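Local structure of hypothetical protein TM1631 (Thermotoga maritima, 1VPQ) at residues A[87-92]-A[102-107]; A[129-132]-A[136-139]; A[200-205]-A[234-239]; A[209-212]-A[218-221]; A[248-253]-A[263-268]. The protein is of unknown function but belongs to the DUF72 family, whose fold is related to the TIM barrel. All coordinates share one frame; numbering follows the deposited sequence.

Contact 1: A[87-92]-A[102-107]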
# COMPACT_ATOMS: atom_id res chain seq x y z
N GLY A 87 12.15 -1.86 -6.06
CA GLY A 87 11.97 -0.75 -7.00
C GLY A 87 12.29 -1.08 -8.45
O GLY A 87 11.70 -0.51 -9.36
N SER A 88 13.23 -1.99 -8.66
CA SER A 88 13.56 -2.48 -10.01
C SER A 88 12.35 -3.09 -10.73
O SER A 88 12.15 -2.88 -11.93
CB SER A 88 14.64 -3.55 -9.92
OG SER A 88 14.19 -4.66 -9.16
N VAL A 89 11.57 -3.85 -9.98
CA VAL A 89 10.45 -4.60 -10.54
C VAL A 89 9.37 -3.65 -11.04
O VAL A 89 8.81 -3.85 -12.11
CB VAL A 89 9.90 -5.61 -9.52
CG1 VAL A 89 8.56 -6.21 -9.96
CG2 VAL A 89 10.94 -6.72 -9.28
N THR A 90 9.10 -2.59 -10.26
CA THR A 90 8.05 -1.63 -10.58
C THR A 90 8.47 -0.38 -11.39
O THR A 90 7.64 0.21 -12.08
CB THR A 90 7.35 -1.18 -9.30
OG1 THR A 90 8.33 -0.80 -8.33
CG2 THR A 90 6.50 -2.32 -8.76
N HIS A 91 9.74 0.01 -11.33
CA HIS A 91 10.20 1.29 -11.92
C HIS A 91 11.29 1.18 -13.00
O HIS A 91 11.65 2.19 -13.60
CB HIS A 91 10.71 2.23 -10.82
CG HIS A 91 9.64 2.76 -9.92
ND1 HIS A 91 8.94 1.96 -9.04
CD2 HIS A 91 9.15 4.01 -9.78
CE1 HIS A 91 8.05 2.70 -8.40
NE2 HIS A 91 8.16 3.95 -8.83
N VAL A 92 11.86 -0.00 -13.22
CA VAL A 92 13.09 -0.11 -14.01
C VAL A 92 13.02 -1.18 -15.11
O VAL A 92 13.08 -0.85 -16.29
CB VAL A 92 14.33 -0.39 -13.11
CG1 VAL A 92 15.61 -0.39 -13.93
CG2 VAL A 92 14.43 0.65 -12.00
N GLU A 102 14.56 -13.11 -11.59
CA GLU A 102 15.67 -13.20 -10.63
C GLU A 102 15.44 -12.27 -9.43
O GLU A 102 15.59 -12.69 -8.28
CB GLU A 102 17.03 -12.92 -11.29
CG GLU A 102 17.32 -13.70 -12.60
CD GLU A 102 17.18 -15.23 -12.49
OE1 GLU A 102 18.07 -15.90 -11.91
OE2 GLU A 102 16.18 -15.78 -13.03
N ASP A 103 15.04 -11.03 -9.70
CA ASP A 103 14.75 -10.05 -8.64
C ASP A 103 13.65 -10.49 -7.65
O ASP A 103 13.76 -10.27 -6.45
CB ASP A 103 14.38 -8.67 -9.24
CG ASP A 103 15.62 -7.85 -9.64
OD1 ASP A 103 16.75 -8.29 -9.38
OD2 ASP A 103 15.45 -6.75 -10.19
N MET A 104 12.58 -11.09 -8.17
CA MET A 104 11.45 -11.52 -7.34
C MET A 104 11.73 -12.81 -6.56
O MET A 104 11.22 -12.97 -5.45
CB MET A 104 10.18 -11.67 -8.18
CG MET A 104 9.61 -10.35 -8.67
SD MET A 104 9.20 -9.21 -7.33
CE MET A 104 7.83 -10.06 -6.54
N GLU A 105 12.50 -13.72 -7.15
CA GLU A 105 12.95 -14.94 -6.46
C GLU A 105 13.87 -14.59 -5.29
O GLU A 105 13.76 -15.16 -4.21
CB GLU A 105 13.68 -15.88 -7.42
CG GLU A 105 12.74 -16.60 -8.39
CD GLU A 105 13.46 -17.57 -9.32
OE1 GLU A 105 14.59 -17.26 -9.77
OE2 GLU A 105 12.89 -18.65 -9.60
N ASN A 106 14.77 -13.66 -5.54
CA ASN A 106 15.66 -13.11 -4.52
C ASN A 106 14.86 -12.49 -3.39
O ASN A 106 15.09 -12.77 -2.21
CB ASN A 106 16.57 -12.07 -5.17
CG ASN A 106 17.68 -11.62 -4.26
OD1 ASN A 106 17.72 -10.46 -3.83
ND2 ASN A 106 18.60 -12.53 -3.95
N PHE A 107 13.92 -11.63 -3.78
CA PHE A 107 12.99 -10.95 -2.87
C PHE A 107 12.13 -11.93 -2.08
O PHE A 107 11.88 -11.72 -0.90
CB PHE A 107 12.11 -10.01 -3.68
CG PHE A 107 10.90 -9.49 -2.94
CD1 PHE A 107 11.01 -8.41 -2.07
CD2 PHE A 107 9.64 -10.05 -3.15
CE1 PHE A 107 9.90 -7.91 -1.41
CE2 PHE A 107 8.52 -9.57 -2.50
CZ PHE A 107 8.64 -8.50 -1.63

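Contact 2: A[129-132]-A[136-139]. With SO4 (sulfate ion), chain C.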
# COMPACT_ATOMS: atom_id res chain seq x y z
N PHE A 129 3.96 6.86 -12.97
CA PHE A 129 3.20 7.58 -14.01
C PHE A 129 3.65 7.17 -15.41
O PHE A 129 2.82 7.02 -16.31
CB PHE A 129 3.39 9.08 -13.82
CG PHE A 129 2.47 9.92 -14.66
CD1 PHE A 129 1.12 10.01 -14.36
CD2 PHE A 129 2.96 10.64 -15.74
CE1 PHE A 129 0.28 10.79 -15.13
CE2 PHE A 129 2.12 11.42 -16.52
CZ PHE A 129 0.77 11.49 -16.21
N SER A 130 4.96 6.98 -15.57
CA SER A 130 5.57 6.59 -16.84
C SER A 130 5.21 5.18 -17.34
O SER A 130 5.40 4.88 -18.50
CB SER A 130 7.09 6.66 -16.72
OG SER A 130 7.53 5.81 -15.68
N PHE A 131 4.72 4.32 -16.45
CA PHE A 131 4.22 3.00 -16.84
C PHE A 131 2.85 3.19 -17.48
O PHE A 131 1.90 3.59 -16.80
CB PHE A 131 4.12 2.11 -15.60
CG PHE A 131 3.85 0.65 -15.90
CD1 PHE A 131 4.77 -0.12 -16.59
CD2 PHE A 131 2.70 0.03 -15.43
CE1 PHE A 131 4.55 -1.47 -16.84
CE2 PHE A 131 2.48 -1.32 -15.67
CZ PHE A 131 3.41 -2.07 -16.38
N LYS A 132 2.76 2.90 -18.77
CA LYS A 132 1.53 3.09 -19.55
C LYS A 132 0.98 1.78 -20.10
O LYS A 132 1.71 0.82 -20.30
CB LYS A 132 1.78 4.03 -20.73
CG LYS A 132 2.32 5.41 -20.37
CD LYS A 132 2.80 6.13 -21.64
CE LYS A 132 3.03 7.62 -21.41
NZ LYS A 132 3.62 7.92 -20.05
N LYS A 136 3.30 -4.62 -24.54
CA LYS A 136 4.57 -5.04 -23.92
C LYS A 136 4.57 -4.94 -22.38
O LYS A 136 5.15 -5.79 -21.68
CB LYS A 136 5.75 -4.24 -24.50
N ASN A 137 3.91 -3.91 -21.86
CA ASN A 137 3.77 -3.72 -20.41
C ASN A 137 2.80 -4.69 -19.76
O ASN A 137 2.98 -5.07 -18.60
CB ASN A 137 3.37 -2.28 -20.10
CG ASN A 137 4.52 -1.32 -20.21
OD1 ASN A 137 5.69 -1.72 -20.25
ND2 ASN A 137 4.22 -0.03 -20.26
N VAL A 138 1.77 -5.10 -20.50
CA VAL A 138 0.90 -6.19 -20.05
C VAL A 138 1.68 -7.51 -20.06
O VAL A 138 1.56 -8.31 -19.13
CB VAL A 138 -0.35 -6.35 -20.93
CG1 VAL A 138 -1.14 -7.61 -20.54
CG2 VAL A 138 -1.24 -5.12 -20.82
N GLU A 139 2.46 -7.72 -21.11
CA GLU A 139 3.35 -8.87 -21.16
C GLU A 139 4.25 -8.86 -19.92
O GLU A 139 4.48 -9.90 -19.30
CB GLU A 139 4.19 -8.88 -22.44
CG GLU A 139 4.99 -10.17 -22.63
CD GLU A 139 5.70 -10.26 -23.98
OE1 GLU A 139 5.73 -9.25 -24.72
OE2 GLU A 139 6.22 -11.36 -24.30
S SO4 C . 5.20 8.93 -9.87
O1 SO4 C . 5.86 8.09 -8.87
O2 SO4 C . 6.14 9.89 -10.42
O3 SO4 C . 4.73 8.10 -10.97
O4 SO4 C . 4.08 9.64 -9.28

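Contact 3: A[200-205]-A[234-239]. With SO4 (sulfate ion), chain B.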
# COMPACT_ATOMS: atom_id res chain seq x y z
N ALA A 200 -9.69 -7.11 -1.36
CA ALA A 200 -9.64 -5.70 -1.77
C ALA A 200 -8.46 -5.02 -1.11
O ALA A 200 -8.05 -5.40 -0.01
CB ALA A 200 -10.92 -4.98 -1.40
N TYR A 201 -7.92 -4.02 -1.79
CA TYR A 201 -6.77 -3.27 -1.33
C TYR A 201 -6.99 -1.80 -1.70
O TYR A 201 -7.13 -1.49 -2.87
CB TYR A 201 -5.51 -3.81 -2.01
CG TYR A 201 -4.18 -3.48 -1.33
CD1 TYR A 201 -3.73 -2.16 -1.22
CD2 TYR A 201 -3.38 -4.48 -0.81
CE1 TYR A 201 -2.50 -1.87 -0.62
CE2 TYR A 201 -2.17 -4.21 -0.21
CZ TYR A 201 -1.73 -2.90 -0.12
OH TYR A 201 -0.51 -2.64 0.49
N PHE A 202 -7.03 -0.92 -0.70
CA PHE A 202 -7.22 0.51 -0.95
C PHE A 202 -5.99 1.28 -0.57
O PHE A 202 -5.41 1.02 0.48
CB PHE A 202 -8.38 1.07 -0.13
CG PHE A 202 -9.70 0.49 -0.49
CD1 PHE A 202 -10.04 -0.80 -0.09
CD2 PHE A 202 -10.62 1.23 -1.21
CE1 PHE A 202 -11.27 -1.35 -0.41
CE2 PHE A 202 -11.86 0.69 -1.55
CZ PHE A 202 -12.18 -0.61 -1.14
N ARG A 203 -5.61 2.25 -1.40
CA ARG A 203 -4.54 3.18 -1.05
C ARG A 203 -4.98 4.63 -1.26
O ARG A 203 -5.42 4.99 -2.34
CB ARG A 203 -3.28 2.88 -1.85
CG ARG A 203 -2.67 1.51 -1.54
CD ARG A 203 -1.28 1.39 -2.13
NE ARG A 203 -0.27 2.06 -1.32
CZ ARG A 203 0.77 2.75 -1.80
NH1 ARG A 203 0.93 2.94 -3.10
NH2 ARG A 203 1.64 3.29 -0.96
N PHE A 204 -4.88 5.44 -0.20
CA PHE A 204 -5.28 6.85 -0.24
C PHE A 204 -4.06 7.75 -0.10
O PHE A 204 -3.40 7.75 0.94
CB PHE A 204 -6.28 7.15 0.87
CG PHE A 204 -7.48 6.23 0.89
CD1 PHE A 204 -8.15 5.88 -0.28
CD2 PHE A 204 -7.96 5.73 2.10
CE1 PHE A 204 -9.25 5.03 -0.24
CE2 PHE A 204 -9.07 4.88 2.14
CZ PHE A 204 -9.71 4.53 0.97
N HIS A 205 -3.77 8.51 -1.15
CA HIS A 205 -2.57 9.37 -1.21
C HIS A 205 -2.86 10.83 -0.92
O HIS A 205 -1.95 11.67 -0.98
CB HIS A 205 -1.93 9.29 -2.60
CG HIS A 205 -1.61 7.89 -3.04
ND1 HIS A 205 -0.71 7.10 -2.36
CD2 HIS A 205 -2.04 7.16 -4.09
CE1 HIS A 205 -0.61 5.94 -2.97
NE2 HIS A 205 -1.42 5.95 -4.02
N GLU A 234 -17.99 4.16 2.86
CA GLU A 234 -19.16 3.39 2.41
C GLU A 234 -18.80 2.43 1.26
O GLU A 234 -19.34 1.33 1.18
CB GLU A 234 -20.31 4.33 2.02
N ASP A 235 -17.87 2.85 0.40
CA ASP A 235 -17.35 1.99 -0.66
C ASP A 235 -16.53 0.83 -0.10
O ASP A 235 -16.71 -0.31 -0.53
CB ASP A 235 -16.49 2.79 -1.64
CG ASP A 235 -17.31 3.69 -2.55
OD1 ASP A 235 -18.52 3.44 -2.74
OD2 ASP A 235 -16.74 4.66 -3.10
N VAL A 236 -15.64 1.12 0.85
CA VAL A 236 -14.85 0.09 1.53
C VAL A 236 -15.71 -1.00 2.19
O VAL A 236 -15.37 -2.19 2.12
CB VAL A 236 -13.87 0.70 2.57
CG1 VAL A 236 -13.27 -0.39 3.47
CG2 VAL A 236 -12.76 1.47 1.88
N VAL A 237 -16.80 -0.61 2.85
CA VAL A 237 -17.67 -1.60 3.50
C VAL A 237 -18.46 -2.38 2.45
O VAL A 237 -18.71 -3.58 2.62
CB VAL A 237 -18.62 -1.01 4.58
CG1 VAL A 237 -17.84 -0.23 5.62
CG2 VAL A 237 -19.73 -0.14 3.97
N GLU A 238 -18.85 -1.70 1.38
CA GLU A 238 -19.62 -2.33 0.30
C GLU A 238 -18.78 -3.42 -0.38
O GLU A 238 -19.28 -4.52 -0.61
CB GLU A 238 -20.07 -1.30 -0.74
N LEU A 239 -17.53 -3.11 -0.68
CA LEU A 239 -16.61 -4.09 -1.26
C LEU A 239 -16.25 -5.21 -0.27
O LEU A 239 -16.25 -6.39 -0.64
CB LEU A 239 -15.33 -3.42 -1.78
CG LEU A 239 -15.33 -2.85 -3.20
CD1 LEU A 239 -16.25 -1.64 -3.30
CD2 LEU A 239 -13.92 -2.47 -3.65
S SO4 B . 3.26 5.81 -3.62
O1 SO4 B . 2.34 5.24 -4.60
O2 SO4 B . 4.51 6.19 -4.27
O3 SO4 B . 2.64 6.99 -3.05
O4 SO4 B . 3.56 4.82 -2.60

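Contact 4: A[209-212]-A[218-221]. With SO4 (sulfate ion), chain C; SO4 (sulfate ion), chain B.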
# COMPACT_ATOMS: atom_id res chain seq x y z
N GLU A 209 -3.39 19.22 -5.09
CA GLU A 209 -3.38 19.77 -6.45
C GLU A 209 -1.99 20.12 -6.97
O GLU A 209 -1.81 20.32 -8.17
CB GLU A 209 -4.22 21.04 -6.50
CG GLU A 209 -5.71 20.81 -6.26
CD GLU A 209 -6.50 22.11 -6.12
OE1 GLU A 209 -5.89 23.21 -6.19
OE2 GLU A 209 -7.73 22.02 -5.95
N ARG A 210 -1.02 20.21 -6.07
CA ARG A 210 0.37 20.53 -6.41
C ARG A 210 1.21 19.24 -6.57
O ARG A 210 2.44 19.28 -6.59
CB ARG A 210 0.95 21.44 -5.31
CG ARG A 210 2.10 22.34 -5.77
CD ARG A 210 2.53 23.33 -4.68
N TRP A 211 0.51 18.11 -6.69
CA TRP A 211 1.11 16.78 -6.80
C TRP A 211 2.29 16.68 -7.76
O TRP A 211 3.24 15.98 -7.46
CB TRP A 211 0.02 15.79 -7.22
CG TRP A 211 0.45 14.37 -7.48
CD1 TRP A 211 0.89 13.85 -8.67
CD2 TRP A 211 0.43 13.28 -6.55
NE1 TRP A 211 1.15 12.51 -8.53
CE2 TRP A 211 0.88 12.13 -7.25
CE3 TRP A 211 0.07 13.15 -5.20
CZ2 TRP A 211 0.99 10.87 -6.64
CZ3 TRP A 211 0.18 11.90 -4.59
CH2 TRP A 211 0.64 10.77 -5.31
N PHE A 212 2.22 17.34 -8.91
CA PHE A 212 3.27 17.24 -9.95
C PHE A 212 4.46 18.21 -9.75
O PHE A 212 5.50 18.06 -10.39
CB PHE A 212 2.68 17.43 -11.35
CG PHE A 212 1.79 16.30 -11.80
CD1 PHE A 212 2.33 15.09 -12.19
CD2 PHE A 212 0.41 16.46 -11.83
CE1 PHE A 212 1.51 14.05 -12.61
CE2 PHE A 212 -0.41 15.42 -12.24
CZ PHE A 212 0.14 14.22 -12.63
N GLU A 218 6.10 16.51 0.44
CA GLU A 218 5.21 17.68 0.34
C GLU A 218 4.10 17.40 -0.69
O GLU A 218 3.03 18.01 -0.66
CB GLU A 218 6.00 18.94 -0.03
CG GLU A 218 7.02 19.37 1.04
CD GLU A 218 7.54 20.79 0.85
OE1 GLU A 218 6.96 21.54 0.03
OE2 GLU A 218 8.54 21.17 1.52
N ARG A 219 4.37 16.47 -1.60
CA ARG A 219 3.37 15.94 -2.52
C ARG A 219 2.16 15.32 -1.80
O ARG A 219 1.02 15.44 -2.28
CB ARG A 219 4.03 14.88 -3.41
CG ARG A 219 3.05 13.99 -4.12
CD ARG A 219 3.71 12.78 -4.70
NE ARG A 219 4.18 13.00 -6.06
CZ ARG A 219 4.53 12.02 -6.90
NH1 ARG A 219 4.46 10.75 -6.51
NH2 ARG A 219 4.94 12.33 -8.12
N TYR A 220 2.41 14.66 -0.67
CA TYR A 220 1.37 13.99 0.12
C TYR A 220 0.81 14.87 1.25
O TYR A 220 0.11 14.38 2.13
CB TYR A 220 1.91 12.68 0.70
CG TYR A 220 2.42 11.72 -0.35
CD1 TYR A 220 1.55 10.87 -1.03
CD2 TYR A 220 3.78 11.65 -0.65
CE1 TYR A 220 2.02 9.97 -2.00
CE2 TYR A 220 4.26 10.77 -1.61
CZ TYR A 220 3.39 9.93 -2.28
OH TYR A 220 3.88 9.06 -3.23
N ASP A 221 1.12 16.17 1.22
CA ASP A 221 0.54 17.11 2.18
C ASP A 221 -0.94 17.32 1.88
O ASP A 221 -1.31 18.15 1.04
CB ASP A 221 1.29 18.44 2.18
CG ASP A 221 0.75 19.41 3.21
OD1 ASP A 221 -0.04 18.99 4.08
OD2 ASP A 221 1.13 20.60 3.14
S SO4 C . 5.20 8.93 -9.87
O1 SO4 C . 5.86 8.09 -8.87
O2 SO4 C . 6.14 9.89 -10.42
O3 SO4 C . 4.73 8.10 -10.97
O4 SO4 C . 4.08 9.64 -9.28
S SO4 B . 3.26 5.81 -3.62
O1 SO4 B . 2.34 5.24 -4.60
O2 SO4 B . 4.51 6.19 -4.27
O3 SO4 B . 2.64 6.99 -3.05
O4 SO4 B . 3.56 4.82 -2.60

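Contact 5: A[248-253]-A[263-268]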
# COMPACT_ATOMS: atom_id res chain seq x y z
N VAL A 248 -6.68 -1.42 3.89
CA VAL A 248 -6.85 -0.01 3.60
C VAL A 248 -5.67 0.74 4.20
O VAL A 248 -5.44 0.67 5.41
CB VAL A 248 -8.17 0.52 4.19
CG1 VAL A 248 -8.40 1.97 3.80
CG2 VAL A 248 -9.36 -0.36 3.76
N PHE A 249 -4.92 1.44 3.37
CA PHE A 249 -3.76 2.20 3.86
C PHE A 249 -3.84 3.65 3.44
O PHE A 249 -4.26 3.94 2.31
CB PHE A 249 -2.45 1.59 3.34
CG PHE A 249 -2.25 0.16 3.75
CD1 PHE A 249 -1.68 -0.15 4.98
CD2 PHE A 249 -2.66 -0.88 2.93
CE1 PHE A 249 -1.51 -1.47 5.37
CE2 PHE A 249 -2.49 -2.21 3.32
CZ PHE A 249 -1.91 -2.49 4.55
N PHE A 250 -3.45 4.55 4.35
CA PHE A 250 -3.37 6.00 4.11
C PHE A 250 -1.93 6.42 3.92
O PHE A 250 -1.08 6.11 4.75
CB PHE A 250 -3.95 6.79 5.28
CG PHE A 250 -5.44 6.87 5.28
CD1 PHE A 250 -6.20 5.80 5.72
CD2 PHE A 250 -6.09 8.02 4.85
CE1 PHE A 250 -7.58 5.86 5.73
CE2 PHE A 250 -7.47 8.09 4.86
CZ PHE A 250 -8.22 7.00 5.30
N ASN A 251 -1.68 7.16 2.85
CA ASN A 251 -0.34 7.44 2.38
C ASN A 251 0.03 8.92 2.48
O ASN A 251 1.15 9.30 2.16
CB ASN A 251 -0.21 6.98 0.92
CG ASN A 251 1.22 6.72 0.51
OD1 ASN A 251 2.05 6.30 1.32
ND2 ASN A 251 1.52 6.96 -0.75
N ASN A 252 -0.93 9.74 2.90
CA ASN A 252 -0.73 11.18 3.06
C ASN A 252 -0.02 11.47 4.37
O ASN A 252 -0.55 12.16 5.22
CB ASN A 252 -2.06 11.94 2.97
CG ASN A 252 -3.10 11.44 3.96
OD1 ASN A 252 -3.27 10.24 4.15
ND2 ASN A 252 -3.82 12.37 4.58
N CYS A 253 1.19 10.94 4.50
CA CYS A 253 1.88 10.81 5.79
C CYS A 253 2.58 12.08 6.26
O CYS A 253 3.10 12.13 7.37
CB CYS A 253 2.88 9.64 5.75
SG CYS A 253 2.11 7.97 5.74
N LEU A 263 -7.00 6.94 11.70
CA LEU A 263 -7.68 6.85 12.99
C LEU A 263 -9.15 7.27 12.90
O LEU A 263 -10.00 6.71 13.59
CB LEU A 263 -6.97 7.71 14.04
CG LEU A 263 -5.61 7.23 14.53
CD1 LEU A 263 -4.92 8.33 15.29
CD2 LEU A 263 -5.73 5.98 15.40
N GLN A 264 -9.44 8.28 12.07
CA GLN A 264 -10.82 8.71 11.83
C GLN A 264 -11.57 7.61 11.12
O GLN A 264 -12.70 7.29 11.46
CB GLN A 264 -10.85 9.97 10.96
CG GLN A 264 -10.46 11.23 11.67
CD GLN A 264 -10.26 12.38 10.71
OE1 GLN A 264 -9.26 12.46 10.02
NE2 GLN A 264 -11.23 13.28 10.67
N PHE A 265 -10.93 7.03 10.12
CA PHE A 265 -11.49 5.93 9.34
C PHE A 265 -11.73 4.69 10.21
O PHE A 265 -12.77 4.04 10.11
CB PHE A 265 -10.54 5.59 8.19
CG PHE A 265 -11.16 4.77 7.11
CD1 PHE A 265 -11.88 5.38 6.10
CD2 PHE A 265 -11.02 3.40 7.09
CE1 PHE A 265 -12.45 4.65 5.10
CE2 PHE A 265 -11.58 2.66 6.09
CZ PHE A 265 -12.31 3.28 5.09
N LYS A 266 -10.75 4.38 11.06
CA LYS A 266 -10.81 3.23 11.97
C LYS A 266 -12.00 3.34 12.93
O LYS A 266 -12.67 2.34 13.22
CB LYS A 266 -9.49 3.10 12.73
CG LYS A 266 -9.49 2.16 13.91
CD LYS A 266 -8.08 1.97 14.46
CE LYS A 266 -8.07 1.89 15.97
NZ LYS A 266 -8.25 3.23 16.61
N LYS A 267 -12.23 4.56 13.41
CA LYS A 267 -13.39 4.89 14.23
C LYS A 267 -14.71 4.58 13.50
O LYS A 267 -15.64 4.04 14.10
CB LYS A 267 -13.34 6.38 14.60
CG LYS A 267 -14.49 6.88 15.47
CD LYS A 267 -15.68 7.40 14.67
CE LYS A 267 -16.75 7.98 15.59
NZ LYS A 267 -17.94 8.48 14.86
N MET A 268 -14.78 4.94 12.23
CA MET A 268 -15.97 4.68 11.42
C MET A 268 -16.24 3.18 11.31
O MET A 268 -17.38 2.74 11.42
CB MET A 268 -15.82 5.30 10.03
CG MET A 268 -15.79 6.81 10.03
SD MET A 268 -15.58 7.50 8.38
CE MET A 268 -15.42 9.24 8.80

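Contact 1: A[87-92]-A[102-107]
Ser-88 and Val-89 of the short helix 87-91 meet Asp-103 and Met-104 of helix 101-116. Both helices follow strand 80-84 in this TIM-barrel-like fold and precede strand 120-126. Their short axes run roughly antiparallel, at 141°, and approach to 10.1 Å. The two segments bury 155 Å² between them.

The packed part is apolar and buried. Val-89 CG2 lies 3.6 Å from Met-104 SD, and its other methyl, CG1, is 4.0 Å from the same sulfur. The two side chains cross at about a right angle. Met-104 is bent at chi2 and chi3, a shape that puts the sulfur against the valine methyls. Leu-144 of helix 135-147 touches both residues.

The other part is polar and nearer to solvent. Ser-88 and Asp-103 are both partly exposed, and a single side-chain hydrogen bond joins them. Asp-103 CB also reaches Val-89 CG2, at 4.0 Å, and so borders both parts. With chi1 at 61°, the serine hydroxyl sits between its own backbone N and carbonyl carbon. From there Ser-88 OG donates to Asp-103 OD2 at 2.6 Å, coming from 46° above the carboxylate plane.

Contact 2: A[129-132]-A[136-139]
This contact belongs to the beta-alpha loop between strand 120-126 and helix 135-147 of the TIM-barrel-like fold, beside a cluster of aromatic rings. Asn-137, in the first turn of the helix, reaches back to Phe-131 and Lys-132 of the loop.

The polar link is one nearly straight hydrogen bond. Asn-137 ND2 donates to Lys-132 O at 2.7 Å, with an N-H...O angle of 175°. The acceptor lies almost in the amide plane of the asparagine. The N-H in turn comes in the carbonyl plane, on a lone pair of the oxygen. This pairing helps fix the rotation of the amide.

The rest of the contact is made by the Phe-131 ring. Its CE1 is 3.4 Å from Asn-137 CG and 3.6 Å from Asn-137 CB, and its CZ is 3.7 Å from the same CB. Ring and amide planes are 30° apart. Phe-131 CG is anti to the backbone N (chi1 -170°), which carries the ring out to the helix. Replacing Asn-137 by an alanine removes the amide, which is likely to leave Lys-132 O without this donor and a gap beside the Phe-131 ring.

Phe-127 stacks on Phe-131, and Trp-94 meets it edge-to-face. At the other end of the loop segment, Phe-129 N faces O3 of a sulfate, probably from the crystallisation liquor, at a distance too short to be trusted. Arg-157 NE also bonds to this sulfate. The arrangement is that of a beta-alpha loop at the C-terminal end of a strand, where TIM barrels commonly carry their sites; whether this one does is not known.

Contact 3: A[200-205]-A[234-239]
Phe-202 of strand 199-204 packs against Val-236 and Leu-239 of helix 226-240, the helix that follows it in the TIM-barrel-like fold. Strand and helix run nearly antiparallel, at 166°, with their short axes 9.9 Å apart.

The Phe-202 side chain leaves its CB toward the helix. CG is anti to the carbonyl carbon (chi1 -64°). Val-236 CG2 then stands over the centre of the ring as a CH-pi contact, 3.6 Å from the centroid and 10° off the normal. All six ring carbons therefore lie within about 4 Å of this methyl. Val-236 CG2 is 4.0 Å from Phe-202 CG and closest, at 3.6 Å, to Phe-202 CE2. At the tip, Phe-202 CZ also meets Leu-239 CD2 at 3.6 Å. The same valine methyl reaches the edge of the Phe-204 ring, 4.4 Å from its CZ. No hydrogen bond crosses the contact, and the fit is wholly apolar.

Arg-203 lies between these two phenylalanines in sequence, and its side chain goes to a sulfate, probably from the crystallisation liquor. Arg-203 NH2 donates to sulfate O4 at 3.0 Å, and NH1 donates to O1 and O4. Glu-54 and Glu-155 form salt bridges with the same guanidinium.

The packing thus joins the outer face of the sheet to its covering helix. Strand 199-204 lies between strands 176-181 and 245-250. Val-179 of the one and Val-248 of the other touch Phe-202.

Contact 4: A[209-212]-A[218-221]
Arg-219 lies flat on one face of the Trp-211 indole. The guanidinium is 10° from the ring plane and its centre is 4.0 Å away, a stacked cation-pi pair. Arg-219 CD sits over the six-membered ring, 3.5 Å from its centroid and 5° off the normal. Arg-219 CG comes 3.3 Å from Trp-211 CE3. The bend at chi3 helps lay the guanidinium over the indole. The edge of Trp-211 points to the face of Tyr-220 in an offset edge-to-face pair, with planes at 81° and Trp-211 CH2 3.7 Å from Tyr-220 CE1. Arg-219 NE also gives a weak hydrogen bond to Trp-211 O.

Both segments belong to the long loop between strand 199-204 and helix 226-240 of the TIM-barrel-like fold. A type I beta turn from Glu-218 to Asp-221 presents Arg-219 and Tyr-220 to the tryptophan.

Further out lie two sulfates, probably from the crystallisation liquor. Arg-219 NH1 and NH2 both make weak bonds to O4 of one, at 3.0 and 3.1 Å. Tyr-220 OH lies suspiciously close to O3 of the other, so that distance is doubtful. Lys-84 and Arg-157 also bind that sulfate. Pro-183 touches Trp-211, and Asn-251 touches Tyr-220.

Contact 5: A[248-253]-A[263-268]
This is a buried apolar contact between a strand and the helix that follows it, formed by the last strand and last helix of the chain in the TIM-barrel-like fold. Phe-250 and Val-248 of strand 245-250 meet Phe-265 of helix 257-270. No hydrogen bond passes between the segments.

The main element is an aromatic pair. The edge of Phe-250 is directed to the face of Phe-265 in an offset edge-to-face arrangement, with centroids 5.8 Å apart and planes at 63°. Phe-250 CE1 lies 3.9 Å from Phe-265 CB and 4.0 Å from Phe-265 CG. Phe-250 CZ is also close, 4.0 Å from Phe-265 CB. Farther along the second ring, Phe-265 CE2 is 4.0 Å from Val-248 CG1. Phe-265 CG is anti to the backbone N (chi1 -163°), which brings the ring across both strand side chains. With an alanine in place of Phe-250, the face of Phe-265 is likely to lose its edge-on partner and a gap to open beside Phe-265 CB.

Asn-252, just after the strand, is the centre of an inverse gamma turn, and its ND2 bonds to Asn-261 OD1 in the helix.

Strand 245-250 lies between strands 13-18 and 199-204. Phe-250 also meets Phe-204 edge-to-face, and Val-248 touches Phe-204 too. Leu-229 and Val-236 of helix 226-240 complete the surroundings, touching Phe-250 and Phe-265 respectively.

Overall arrangement
From the N terminus, contact 1 comes first and closes a connection of nine residues that holds helix 93-96, between two helices that follow strand 80-84. Contact 2 closes the still shorter turn into helix 135-147. Contact 3 spans 28 residues, from strand 199-204 to helix 226-240, and contact 4 is nested inside that loop. Contact 5 follows in series and ties strand 245-250 to helix 257-270. Contacts 3 and 5 share the sheet through neighbouring strands, with centres about 11 Å apart. Contact 4 touches both of them, and meets contact 2 where Phe-129 packs on Phe-212. One sulfate joins contacts 2 and 4, the other contacts 3 and 4.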